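Local coordinates for RPA0582 (Rhodopseudomonas palustris, PDB 3HHL), which is of unknown function but belongs to the DUF1330 family, whose members are related to dimeric alpha-beta barrel proteins, at residues Ala37-Gly42 and Ala48-Ala53; Glu85-Val90 and Val121-Leu126; Ala93-Val98 and Val102-Asp107. All blocks are in the same frame, centred on the assembly; numbering follows the deposited sequence.

Contact 1: residues Ala37-Gly42 and Ala48-Ala53; sequences AAYPDG and AEAYAA
The flat group that crosses this contact is the phenol of Y39, and A50 CB meets it at a slant, neither squarely over a face nor in the ring plane. R43 adds a cation-pi contact to the same ring. A50 CB lies 3.8 Å from Y39 CZ, with CE1 at a similar separation, and it comes nearest to the hydroxyl oxygen, Y39 OH. The torsion explains how the phenol gets there: chi1 of -70° sets CG opposite the carbonyl carbon, and the ring swings out of the loop toward helix 47-64.

A second methyl completes the contact. A37 CB stands 3.9 Å from A50 CB, so the single buried alanine of the helix segment is met by both A37 and Y39. Behind Y39 the loop reverses in a type I turn from Y39 to G42, closed by the bond from G42 N to Y39 O at 3.0 Å. R43, just beyond the turn, also forms a salt bridge with D41 OD1.

The contact joins the loop that follows strand 25-33 to the first turns of the helix entered next. The loop is held by backbone bonds of A37 to T45 and of A38 to A119, while Y39 OH hydrogen-bonds to H116 ND1. No hydrogen bond runs between the two segments, and they bury only 106 Å² together. Chemically, then, the helix offers a methyl and the loop offers a methyl and a phenol: cohesion between the two segments is apolar, and the polar end of Y39 is satisfied by H116 instead of by the helix.

Contact 2: residues Glu85-Val90 and Val121-Leu126; sequences EHWDHV and VEDSRL
W87 turns the edge of its six-membered ring, not a face, toward a corner of strand 121-128 where R125 has curled back onto its own neighbours. The setting is the four-stranded antiparallel sheet of a ferredoxin-like dimeric alpha-beta barrel. Strand 25-33 runs between 89-95 and 121-128, so the two segments are not paired: even the closest CA atoms, those of W87 and S124, are 8.1 Å apart, and no hydrogen bond links them. W87 has to span that gap, packing on L30 of the intervening strand as it goes. Classic beta bulges disturb both flanks of strand 25-33, D88 and H89 facing V31 and E122 and D123 facing R32.

D123, S124 and R125 receive the indole. D123 O lies in the ring plane at the edge, 3.7 Å from W87 CZ3. S124 CA approaches the same carbon obliquely. W87 CH2 sits over one face of the R125 guanidinium, offset to its rim and 4.2 Å from R125 NH1, so the indole edge is set against the flat of the arginine. With CG anti to the backbone N (chi1 -170°), the D123 carboxylate lies beside the indole edge, within reach of R125 NH1.

These polar groups have partners of their own. D123 OD1 also accepts a bond from H5 N, S124 OG reaches H5 O and R117, and R125 NE forms a salt bridge with an acidic side chain of the other chain, whose strand pairs with L126. Within the segment, R125 NH1 grips two oxygens, both close to the guanidinium plane. R125 NH1 to D123 OD1, 2.9 Å and part of a salt bridge, arrives from above the carboxylate plane; R125 NH1 to S124 O, 2.8 Å, is straighter, with an N-H...O angle of 161°.

Contact 3: residues Ala93-Val98 and Val102-Asp107; sequences AEYPSV and VEMIRD
A Met-aromatic contact closes the strand-to-helix turn between strand 89-95 and helix 98-106, where Y95 meets M104, a selenomethionine here. The two side chains cross at about a right angle. M104 CE is 3.4 Å from Y95 OH and slightly farther from CE2, while M104 SE lies 5.0 Å from the Y95 ring centroid and 72° off its normal, an oblique approach and not a stack. The bend at chi3 (86°) turns the terminal methyl back to the phenol. F101 meets the same ring edge-to-face, and a bound PE8, probably from the crystallisation liquor, comes within about 4 Å of the Y95 side chain.

At the turn S97 is the N-cap, its OG bonded to A100 N. Helix 98-106 opens with an i to i+4 bond, V102 N to V98 O, 3.0 Å with an N-H...O angle of 157°, and V98 CG1 lies 4.3 Å from V102 CG2. A serine in place of Y95 would probably leave M104 CE and the F101 ring without their aromatic partner and open a gap between sheet and helix. Such a helix folded back over its own strand is characteristic of the beta-alpha units of ferredoxin-like alpha-beta barrels.

Contact 1 closes before contacts 2 and 3 open, and contact 3 is nested inside the loop that contact 2 closes. Contacts 1 and 2 have centres 15 Å apart yet touch, Y51 CE1 packing 3.4 Å from H89 CD2, which connects helix 47-64 to the sheet. Contacts 2 and 3 share strand 89-95 but lie on opposite sides of the chain's centre, 20 Å apart between centres. Contacts 1 and 3 do not touch: about 23 Å separates their centres and about 9 Å their nearest atoms. No active site is established; contact 2 borders the second chain, whereas contact 3 adjoins the PE8 molecule.

Contact 1: residues Ala37-Gly42 and Ala48-Ala53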
ATOM      1  N   ALA C  37      15.768 -11.461  14.172  1.00 39.94           N
ATOM      2  CA  ALA C  37      15.304 -10.354  15.005  1.00 40.72           C
ATOM      3  C   ALA C  37      16.474  -9.671  15.741  1.00 41.23           C
ATOM      4  O   ALA C  37      17.350 -10.349  16.262  1.00 41.34           O
ATOM      5  CB  ALA C  37      14.253 -10.849  16.002  1.00 40.13           C
ATOM      6  N   ALA C  38      16.465  -8.336  15.780  1.00 41.93           N
ATOM      7  CA  ALA C  38      17.497  -7.528  16.460  1.00 42.48           C
ATOM      8  C   ALA C  38      17.018  -6.943  17.796  1.00 43.25           C
ATOM      9  O   ALA C  38      16.685  -5.760  17.884  1.00 43.04           O
ATOM     10  CB  ALA C  38      17.979  -6.391  15.536  1.00 41.97           C
ATOM     11  N   TYR C  39      16.979  -7.772  18.832  1.00 44.47           N
ATOM     12  CA  TYR C  39      16.742  -7.280  20.192  1.00 45.52           C
ATOM     13  C   TYR C  39      18.037  -6.746  20.842  1.00 46.96           C
ATOM     14  O   TYR C  39      19.129  -7.268  20.571  1.00 46.72           O
ATOM     15  CB  TYR C  39      16.212  -8.396  21.076  1.00 45.24           C
ATOM     16  CG  TYR C  39      14.817  -8.850  20.789  1.00 44.44           C
ATOM     17  CD1 TYR C  39      14.581  -9.863  19.886  1.00 44.28           C
ATOM     18  CD2 TYR C  39      13.727  -8.299  21.445  1.00 45.39           C
ATOM     19  CE1 TYR C  39      13.304 -10.321  19.631  1.00 44.04           C
ATOM     20  CE2 TYR C  39      12.426  -8.752  21.177  1.00 45.85           C
ATOM     21  CZ  TYR C  39      12.239  -9.770  20.272  1.00 44.45           C
ATOM     22  OH  TYR C  39      10.987 -10.240  19.995  1.00 46.41           O
ATOM     23  N   PRO C  40      17.913  -5.741  21.742  1.00 48.80           N
ATOM     24  CA  PRO C  40      19.055  -5.251  22.536  1.00 49.61           C
ATOM     25  C   PRO C  40      19.813  -6.383  23.216  1.00 50.41           C
ATOM     26  O   PRO C  40      21.042  -6.431  23.153  1.00 50.50           O
ATOM     27  CB  PRO C  40      18.406  -4.359  23.599  1.00 49.67           C
ATOM     28  CG  PRO C  40      17.067  -3.961  23.023  1.00 50.15           C
ATOM     29  CD  PRO C  40      16.644  -5.093  22.134  1.00 49.09           C
ATOM     30  N   ASP C  41      19.080  -7.302  23.838  1.00 51.38           N
ATOM     31  CA  ASP C  41      19.698  -8.428  24.556  1.00 51.96           C
ATOM     32  C   ASP C  41      20.289  -9.543  23.655  1.00 52.24           C
ATOM     33  O   ASP C  41      20.650 -10.600  24.144  1.00 52.31           O
ATOM     34  CB  ASP C  41      18.711  -9.006  25.599  1.00 52.02           C
ATOM     35  CG  ASP C  41      17.679  -9.955  24.997  1.00 52.75           C
ATOM     36  OD1 ASP C  41      17.471  -9.925  23.759  1.00 53.53           O
ATOM     37  OD2 ASP C  41      17.071 -10.736  25.771  1.00 51.81           O
ATOM     38  N   GLY C  42      20.357  -9.324  22.345  1.00 52.84           N
ATOM     39  CA  GLY C  42      21.004 -10.272  21.422  1.00 52.98           C
ATOM     40  C   GLY C  42      20.359 -11.643  21.218  1.00 53.19           C
ATOM     41  O   GLY C  42      20.872 -12.455  20.443  1.00 53.24           O
ATOM     42  N   ALA C  48       9.787 -13.010  12.030  1.00 42.37           N
ATOM     43  CA  ALA C  48       8.416 -13.529  12.118  1.00 42.13           C
ATOM     44  C   ALA C  48       8.020 -13.839  13.552  1.00 42.06           C
ATOM     45  O   ALA C  48       6.951 -13.425  14.020  1.00 42.56           O
ATOM     46  CB  ALA C  48       8.244 -14.767  11.265  1.00 41.44           C
ATOM     47  N   GLU C  49       8.876 -14.551  14.259  1.00 41.45           N
ATOM     48  CA  GLU C  49       8.571 -14.868  15.636  1.00 41.71           C
ATOM     49  C   GLU C  49       8.370 -13.587  16.478  1.00 40.83           C
ATOM     50  O   GLU C  49       7.433 -13.503  17.269  1.00 41.41           O
ATOM     51  CB  GLU C  49       9.643 -15.798  16.223  1.00 42.05           C
ATOM     52  CG  GLU C  49       9.581 -17.213  15.611  1.00 44.73           C
ATOM     53  CD  GLU C  49      10.725 -18.156  16.067  1.00 50.29           C
ATOM     54  OE1 GLU C  49      11.849 -17.683  16.413  1.00 54.45           O
ATOM     55  OE2 GLU C  49      10.494 -19.392  16.080  1.00 52.72           O
ATOM     56  N   ALA C  50       9.241 -12.594  16.307  1.00 39.57           N
ATOM     57  CA  ALA C  50       9.160 -11.358  17.088  1.00 38.42           C
ATOM     58  C   ALA C  50       7.942 -10.529  16.675  1.00 37.39           C
ATOM     59  O   ALA C  50       7.277  -9.967  17.512  1.00 36.21           O
ATOM     60  CB  ALA C  50      10.452 -10.536  16.950  1.00 37.86           C
ATOM     61  N   TYR C  51       7.662 -10.468  15.380  1.00 36.76           N
ATOM     62  CA  TYR C  51       6.477  -9.786  14.904  1.00 36.76           C
ATOM     63  C   TYR C  51       5.196 -10.447  15.417  1.00 36.41           C
ATOM     64  O   TYR C  51       4.240  -9.772  15.729  1.00 36.53           O
ATOM     65  CB  TYR C  51       6.462  -9.662  13.381  1.00 36.41           C
ATOM     66  CG  TYR C  51       5.454  -8.623  12.909  1.00 37.80           C
ATOM     67  CD1 TYR C  51       4.203  -8.990  12.453  1.00 40.26           C
ATOM     68  CD2 TYR C  51       5.738  -7.273  12.976  1.00 37.52           C
ATOM     69  CE1 TYR C  51       3.275  -8.033  12.054  1.00 41.80           C
ATOM     70  CE2 TYR C  51       4.832  -6.328  12.560  1.00 39.76           C
ATOM     71  CZ  TYR C  51       3.602  -6.698  12.104  1.00 40.97           C
ATOM     72  OH  TYR C  51       2.696  -5.724  11.717  1.00 43.54           O
ATOM     73  N   ALA C  52       5.194 -11.769  15.501  1.00 36.82           N
ATOM     74  CA  ALA C  52       4.093 -12.514  16.108  1.00 36.96           C
ATOM     75  C   ALA C  52       3.899 -12.043  17.548  1.00 37.27           C
ATOM     76  O   ALA C  52       2.793 -11.685  17.952  1.00 38.26           O
ATOM     77  CB  ALA C  52       4.370 -14.021  16.076  1.00 36.13           C
ATOM     78  N   ALA C  53       4.976 -12.028  18.319  1.00 37.32           N
ATOM     79  CA  ALA C  53       4.892 -11.612  19.718  1.00 37.53           C
ATOM     80  C   ALA C  53       4.282 -10.177  19.790  1.00 38.05           C
ATOM     81  O   ALA C  53       3.374  -9.941  20.581  1.00 39.06           O
ATOM     82  CB  ALA C  53       6.263 -11.687  20.401  1.00 36.20           C
TER

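Contact 2: residues Glu85-Val90 and Val121-Leu126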
ATOM      1  N   GLU C  85      11.968  -4.078  -3.682  1.00 49.60           N
ATOM      2  CA  GLU C  85      10.854  -3.885  -2.738  1.00 48.87           C
ATOM      3  C   GLU C  85      10.020  -5.156  -2.655  1.00 47.83           C
ATOM      4  O   GLU C  85       9.515  -5.651  -3.668  1.00 47.98           O
ATOM      5  CB  GLU C  85       9.959  -2.712  -3.121  1.00 48.99           C
ATOM      6  CG  GLU C  85      10.240  -1.486  -2.309  1.00 51.17           C
ATOM      7  CD  GLU C  85       9.431  -0.280  -2.732  1.00 53.97           C
ATOM      8  OE1 GLU C  85       8.254  -0.441  -3.104  1.00 55.06           O
ATOM      9  OE2 GLU C  85       9.989   0.841  -2.698  1.00 57.87           O
ATOM     10  N   HIS C  86       9.940  -5.714  -1.456  1.00 46.33           N
ATOM     11  CA  HIS C  86       8.986  -6.760  -1.164  1.00 45.44           C
ATOM     12  C   HIS C  86       8.541  -6.603   0.276  1.00 43.76           C
ATOM     13  O   HIS C  86       9.226  -6.001   1.075  1.00 44.00           O
ATOM     14  CB  HIS C  86       9.543  -8.159  -1.469  1.00 45.38           C
ATOM     15  CG  HIS C  86      10.560  -8.631  -0.492  1.00 48.42           C
ATOM     16  ND1 HIS C  86      10.235  -9.413   0.602  1.00 53.07           N
ATOM     17  CD2 HIS C  86      11.898  -8.434  -0.436  1.00 51.50           C
ATOM     18  CE1 HIS C  86      11.334  -9.672   1.291  1.00 55.27           C
ATOM     19  NE2 HIS C  86      12.357  -9.090   0.682  1.00 54.30           N
ATOM     20  N   TRP C  87       7.357  -7.104   0.582  1.00 41.94           N
ATOM     21  CA  TRP C  87       6.767  -6.922   1.883  1.00 40.13           C
ATOM     22  C   TRP C  87       6.269  -8.270   2.357  1.00 39.54           C
ATOM     23  O   TRP C  87       5.767  -9.050   1.561  1.00 39.34           O
ATOM     24  CB  TRP C  87       5.631  -5.933   1.790  1.00 39.61           C
ATOM     25  CG  TRP C  87       6.048  -4.630   1.231  1.00 37.36           C
ATOM     26  CD1 TRP C  87       5.680  -4.091   0.043  1.00 36.68           C
ATOM     27  CD2 TRP C  87       6.896  -3.686   1.844  1.00 34.37           C
ATOM     28  NE1 TRP C  87       6.251  -2.862  -0.128  1.00 33.70           N
ATOM     29  CE2 TRP C  87       6.999  -2.587   0.972  1.00 33.33           C
ATOM     30  CE3 TRP C  87       7.571  -3.652   3.051  1.00 33.90           C
ATOM     31  CZ2 TRP C  87       7.782  -1.492   1.247  1.00 33.41           C
ATOM     32  CZ3 TRP C  87       8.346  -2.565   3.333  1.00 33.41           C
ATOM     33  CH2 TRP C  87       8.463  -1.497   2.431  1.00 32.95           C
ATOM     34  N   ASP C  88       6.457  -8.544   3.644  1.00 38.70           N
ATOM     35  CA  ASP C  88       6.074  -9.805   4.255  1.00 37.70           C
ATOM     36  C   ASP C  88       4.655  -9.713   4.796  1.00 36.99           C
ATOM     37  O   ASP C  88       3.937 -10.689   4.781  1.00 36.63           O
ATOM     38  CB  ASP C  88       7.040 -10.142   5.397  1.00 37.89           C
ATOM     39  CG  ASP C  88       8.456 -10.377   4.917  1.00 39.27           C
ATOM     40  OD1 ASP C  88       8.632 -11.211   4.018  1.00 41.44           O
ATOM     41  OD2 ASP C  88       9.402  -9.747   5.443  1.00 41.44           O
ATOM     42  N   HIS C  89       4.261  -8.538   5.291  1.00 35.89           N
ATOM     43  CA  HIS C  89       2.915  -8.335   5.770  1.00 35.51           C
ATOM     44  C   HIS C  89       2.339  -7.094   5.115  1.00 34.50           C
ATOM     45  O   HIS C  89       3.006  -6.066   5.053  1.00 34.23           O
ATOM     46  CB  HIS C  89       2.912  -8.138   7.262  1.00 35.76           C
ATOM     47  CG  HIS C  89       3.260  -9.365   8.018  1.00 39.85           C
ATOM     48  ND1 HIS C  89       2.841 -10.621   7.628  1.00 45.43           N
ATOM     49  CD2 HIS C  89       3.985  -9.545   9.147  1.00 43.23           C
ATOM     50  CE1 HIS C  89       3.295 -11.523   8.481  1.00 43.76           C
ATOM     51  NE2 HIS C  89       4.001 -10.897   9.406  1.00 44.35           N
ATOM     52  N   VAL C  90       1.108  -7.195   4.624  1.00 32.82           N
ATOM     53  CA  VAL C  90       0.447  -6.062   4.022  1.00 32.03           C
ATOM     54  C   VAL C  90      -1.003  -6.073   4.487  1.00 31.36           C
ATOM     55  O   VAL C  90      -1.719  -6.997   4.211  1.00 31.60           O
ATOM     56  CB  VAL C  90       0.539  -6.097   2.480  1.00 31.58           C
ATOM     57  CG1 VAL C  90      -0.093  -4.865   1.883  1.00 30.87           C
ATOM     58  CG2 VAL C  90       1.943  -6.172   2.048  1.00 29.47           C
ATOM     59  N   VAL C 121      11.299  -5.545  12.562  1.00 36.13           N
ATOM     60  CA  VAL C 121      11.070  -4.894  11.282  1.00 35.74           C
ATOM     61  C   VAL C 121      12.379  -4.409  10.668  1.00 36.62           C
ATOM     62  O   VAL C 121      13.150  -3.695  11.298  1.00 37.29           O
ATOM     63  CB  VAL C 121      10.042  -3.761  11.407  1.00 35.55           C
ATOM     64  CG1 VAL C 121       9.935  -2.976  10.097  1.00 32.36           C
ATOM     65  CG2 VAL C 121       8.691  -4.331  11.838  1.00 33.39           C
ATOM     66  N   GLU C 122      12.623  -4.814   9.435  1.00 36.67           N
ATOM     67  CA  GLU C 122      13.770  -4.348   8.691  1.00 37.34           C
ATOM     68  C   GLU C 122      13.499  -3.022   7.994  1.00 36.98           C
ATOM     69  O   GLU C 122      14.391  -2.163   7.904  1.00 38.02           O
ATOM     70  CB  GLU C 122      14.156  -5.392   7.650  1.00 38.21           C
ATOM     71  CG  GLU C 122      15.565  -5.249   7.090  1.00 40.48           C
ATOM     72  CD  GLU C 122      15.868  -6.347   6.080  1.00 45.12           C
ATOM     73  OE1 GLU C 122      16.546  -7.339   6.494  1.00 45.81           O
ATOM     74  OE2 GLU C 122      15.385  -6.216   4.911  1.00 46.95           O
ATOM     75  N   ASP C 123      12.283  -2.869   7.486  1.00 36.43           N
ATOM     76  CA  ASP C 123      11.830  -1.650   6.790  1.00 35.86           C
ATOM     77  C   ASP C 123      10.332  -1.746   6.715  1.00 35.03           C
ATOM     78  O   ASP C 123       9.797  -2.841   6.690  1.00 34.82           O
ATOM     79  CB  ASP C 123      12.393  -1.641   5.379  1.00 35.87           C
ATOM     80  CG  ASP C 123      12.202  -0.317   4.627  1.00 37.22           C
ATOM     81  OD1 ASP C 123      11.966   0.776   5.219  1.00 34.13           O
ATOM     82  OD2 ASP C 123      12.340  -0.400   3.374  1.00 39.76           O
ATOM     83  N   SER C 124       9.656  -0.608   6.704  1.00 34.87           N
ATOM     84  CA  SER C 124       8.187  -0.584   6.676  1.00 34.67           C
ATOM     85  C   SER C 124       7.667   0.735   6.200  1.00 34.20           C
ATOM     86  O   SER C 124       8.390   1.712   6.182  1.00 34.28           O
ATOM     87  CB  SER C 124       7.601  -0.808   8.065  1.00 34.48           C
ATOM     88  OG  SER C 124       8.087   0.177   8.970  1.00 35.55           O
ATOM     89  N   ARG C 125       6.396   0.740   5.836  1.00 34.26           N
ATOM     90  CA  ARG C 125       5.635   1.962   5.644  1.00 34.24           C
ATOM     91  C   ARG C 125       4.379   1.876   6.455  1.00 34.08           C
ATOM     92  O   ARG C 125       3.827   0.795   6.624  1.00 33.70           O
ATOM     93  CB  ARG C 125       5.250   2.112   4.195  1.00 34.65           C
ATOM     94  CG  ARG C 125       6.412   2.137   3.263  1.00 36.05           C
ATOM     95  CD  ARG C 125       7.236   3.376   3.500  1.00 38.24           C
ATOM     96  NE  ARG C 125       8.330   3.429   2.556  1.00 38.99           N
ATOM     97  CZ  ARG C 125       9.526   2.877   2.747  1.00 41.82           C
ATOM     98  NH1 ARG C 125       9.827   2.215   3.873  1.00 42.11           N
ATOM     99  NH2 ARG C 125      10.446   3.005   1.800  1.00 41.13           N
ATOM    100  N   LEU C 126       3.955   3.016   6.998  1.00 34.36           N
ATOM    101  CA  LEU C 126       2.668   3.121   7.663  1.00 34.22           C
ATOM    102  C   LEU C 126       2.085   4.391   7.110  1.00 33.72           C
ATOM    103  O   LEU C 126       2.546   5.467   7.430  1.00 33.86           O
ATOM    104  CB  LEU C 126       2.844   3.186   9.185  1.00 35.05           C
ATOM    105  CG  LEU C 126       1.605   3.219  10.095  1.00 35.50           C
ATOM    106  CD1 LEU C 126       0.749   2.032   9.829  1.00 36.72           C
ATOM    107  CD2 LEU C 126       2.018   3.276  11.561  1.00 34.22           C
TER

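Contact 3: residues Ala93-Val98 and Val102-Asp107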
ATOM      1  N   ALA C  93      -5.424  -1.385   8.901  1.00 32.32           N
ATOM      2  CA  ALA C  93      -6.040  -1.386  10.241  1.00 32.32           C
ATOM      3  C   ALA C  93      -6.908  -0.157  10.228  1.00 32.63           C
ATOM      4  O   ALA C  93      -6.453   0.906   9.825  1.00 33.57           O
ATOM      5  CB  ALA C  93      -4.953  -1.304  11.361  1.00 30.94           C
ATOM      6  N   GLU C  94      -8.148  -0.276  10.665  1.00 33.00           N
ATOM      7  CA  GLU C  94      -9.015   0.898  10.883  1.00 32.70           C
ATOM      8  C   GLU C  94      -9.046   1.250  12.364  1.00 32.99           C
ATOM      9  O   GLU C  94      -9.115   0.368  13.199  1.00 33.32           O
ATOM     10  CB  GLU C  94     -10.429   0.565  10.423  1.00 32.34           C
ATOM     11  CG  GLU C  94     -11.494   1.523  10.884  1.00 33.38           C
ATOM     12  CD  GLU C  94     -12.805   1.398  10.107  1.00 35.22           C
ATOM     13  OE1 GLU C  94     -12.745   0.967   8.916  1.00 35.93           O
ATOM     14  OE2 GLU C  94     -13.885   1.747  10.681  1.00 32.98           O
ATOM     15  N   TYR C  95      -9.029   2.540  12.694  1.00 33.52           N
ATOM     16  CA  TYR C  95      -9.288   2.993  14.063  1.00 32.89           C
ATOM     17  C   TYR C  95     -10.382   4.018  13.970  1.00 31.56           C
ATOM     18  O   TYR C  95     -10.519   4.647  12.964  1.00 31.16           O
ATOM     19  CB  TYR C  95      -8.025   3.562  14.698  1.00 33.30           C
ATOM     20  CG  TYR C  95      -6.893   2.551  14.738  1.00 36.55           C
ATOM     21  CD1 TYR C  95      -6.142   2.288  13.600  1.00 39.32           C
ATOM     22  CD2 TYR C  95      -6.569   1.863  15.906  1.00 39.09           C
ATOM     23  CE1 TYR C  95      -5.101   1.388  13.606  1.00 40.01           C
ATOM     24  CE2 TYR C  95      -5.521   0.947  15.926  1.00 41.16           C
ATOM     25  CZ  TYR C  95      -4.797   0.715  14.754  1.00 42.85           C
ATOM     26  OH  TYR C  95      -3.772  -0.211  14.698  1.00 48.39           O
ATOM     27  N   PRO C  96     -11.188   4.173  15.021  1.00 30.60           N
ATOM     28  CA  PRO C  96     -12.362   5.003  14.830  1.00 29.91           C
ATOM     29  C   PRO C  96     -12.029   6.481  14.907  1.00 30.12           C
ATOM     30  O   PRO C  96     -12.852   7.346  14.546  1.00 29.52           O
ATOM     31  CB  PRO C  96     -13.275   4.557  15.974  1.00 29.30           C
ATOM     32  CG  PRO C  96     -12.385   3.955  16.966  1.00 28.72           C
ATOM     33  CD  PRO C  96     -11.253   3.395  16.273  1.00 29.98           C
ATOM     34  N   SER C  97     -10.825   6.774  15.370  1.00 29.87           N
ATOM     35  CA  SER C  97     -10.426   8.153  15.542  1.00 30.00           C
ATOM     36  C   SER C  97      -8.918   8.175  15.670  1.00 30.21           C
ATOM     37  O   SER C  97      -8.298   7.140  15.919  1.00 29.81           O
ATOM     38  CB  SER C  97     -11.017   8.735  16.834  1.00 30.46           C
ATOM     39  OG  SER C  97     -10.408   8.114  17.982  1.00 30.48           O
ATOM     40  N   VAL C  98      -8.357   9.372  15.507  1.00 30.09           N
ATOM     41  CA  VAL C  98      -6.983   9.605  15.744  1.00 30.12           C
ATOM     42  C   VAL C  98      -6.691   9.371  17.223  1.00 30.73           C
ATOM     43  O   VAL C  98      -5.698   8.763  17.573  1.00 32.09           O
ATOM     44  CB  VAL C  98      -6.587  11.023  15.347  1.00 30.50           C
ATOM     45  CG1 VAL C  98      -5.188  11.353  15.831  1.00 28.22           C
ATOM     46  CG2 VAL C  98      -6.673  11.179  13.841  1.00 29.68           C
ATOM     47  N   VAL C 102      -3.769   7.169  19.237  1.00 32.21           N
ATOM     48  CA  VAL C 102      -2.806   7.744  20.172  1.00 32.55           C
ATOM     49  C   VAL C 102      -2.890   7.013  21.533  1.00 33.26           C
ATOM     50  O   VAL C 102      -1.860   6.683  22.169  1.00 34.04           O
ATOM     51  CB  VAL C 102      -3.000   9.272  20.295  1.00 32.44           C
ATOM     52  CG1 VAL C 102      -2.229   9.848  21.459  1.00 31.10           C
ATOM     53  CG2 VAL C 102      -2.599   9.943  19.013  1.00 31.68           C
ATOM     54  N   GLU C 103      -4.101   6.692  21.952  1.00 33.12           N
ATOM     55  CA  GLU C 103      -4.268   6.055  23.230  1.00 33.64           C
ATOM     56  C   GLU C 103      -3.570   4.696  23.211  1.00 34.11           C
ATOM     57  O   GLU C 103      -2.936   4.302  24.186  1.00 33.60           O
ATOM     58  CB  GLU C 103      -5.755   5.939  23.598  1.00 33.61           C
ATOM     59  CG  GLU C 103      -6.380   7.252  24.058  1.00 34.25           C
ATOM     60  CD  GLU C 103      -5.648   7.875  25.222  1.00 36.99           C
ATOM     61  OE1 GLU C 103      -5.212   7.115  26.123  1.00 38.41           O
ATOM     62  OE2 GLU C 103      -5.522   9.120  25.245  1.00 37.42           O
HETATM   63  N   MSE C 104      -3.675   3.993  22.093  1.00 34.64           N
HETATM   64  CA  MSE C 104      -3.022   2.697  21.944  1.00 35.63           C
HETATM   65  C   MSE C 104      -1.507   2.840  22.044  1.00 35.85           C
HETATM   66  O   MSE C 104      -0.807   2.050  22.692  1.00 35.09           O
HETATM   67  CB  MSE C 104      -3.358   2.077  20.585  1.00 36.06           C
HETATM   68  CG  MSE C 104      -2.455   0.904  20.184  1.00 37.18           C
HETATM   69 SE   MSE C 104      -3.018  -0.010  18.573  1.00 41.78          SE
HETATM   70  CE  MSE C 104      -2.105   1.177  17.319  1.00 38.22           C
ATOM     71  N   ILE C 105      -1.008   3.850  21.364  1.00 35.88           N
ATOM     72  CA  ILE C 105       0.414   4.090  21.334  1.00 36.38           C
ATOM     73  C   ILE C 105       0.927   4.463  22.721  1.00 36.17           C
ATOM     74  O   ILE C 105       2.091   4.224  23.040  1.00 36.18           O
ATOM     75  CB  ILE C 105       0.728   5.171  20.268  1.00 36.93           C
ATOM     76  CG1 ILE C 105       1.024   4.450  18.973  1.00 39.66           C
ATOM     77  CG2 ILE C 105       1.889   6.118  20.659  1.00 33.95           C
ATOM     78  CD1 ILE C 105       1.732   5.382  17.972  1.00 47.46           C
ATOM     79  N   ARG C 106       0.067   5.045  23.545  1.00 35.61           N
ATOM     80  CA  ARG C 106       0.489   5.435  24.883  1.00 35.39           C
ATOM     81  C   ARG C 106       0.312   4.372  25.918  1.00 34.65           C
ATOM     82  O   ARG C 106       0.870   4.478  26.995  1.00 35.09           O
ATOM     83  CB  ARG C 106      -0.259   6.675  25.324  1.00 35.74           C
ATOM     84  CG  ARG C 106       0.087   7.896  24.500  1.00 36.93           C
ATOM     85  CD  ARG C 106      -0.753   9.026  24.989  1.00 38.67           C
ATOM     86  NE  ARG C 106      -0.469  10.308  24.357  1.00 39.94           N
ATOM     87  CZ  ARG C 106      -1.144  11.408  24.656  1.00 42.52           C
ATOM     88  NH1 ARG C 106      -2.120  11.362  25.567  1.00 42.03           N
ATOM     89  NH2 ARG C 106      -0.872  12.544  24.034  1.00 45.51           N
ATOM     90  N   ASP C 107      -0.445   3.342  25.595  1.00 34.69           N
ATOM     91  CA  ASP C 107      -0.768   2.320  26.562  1.00 35.48           C
ATOM     92  C   ASP C 107       0.492   1.531  26.994  1.00 35.98           C
ATOM     93  O   ASP C 107       1.262   1.085  26.153  1.00 35.66           O
ATOM     94  CB  ASP C 107      -1.809   1.368  26.000  1.00 35.49           C
ATOM     95  CG  ASP C 107      -2.254   0.367  27.004  1.00 36.06           C
ATOM     96  OD1 ASP C 107      -3.402   0.425  27.462  1.00 35.44           O
ATOM     97  OD2 ASP C 107      -1.444  -0.494  27.350  1.00 40.77           O
TER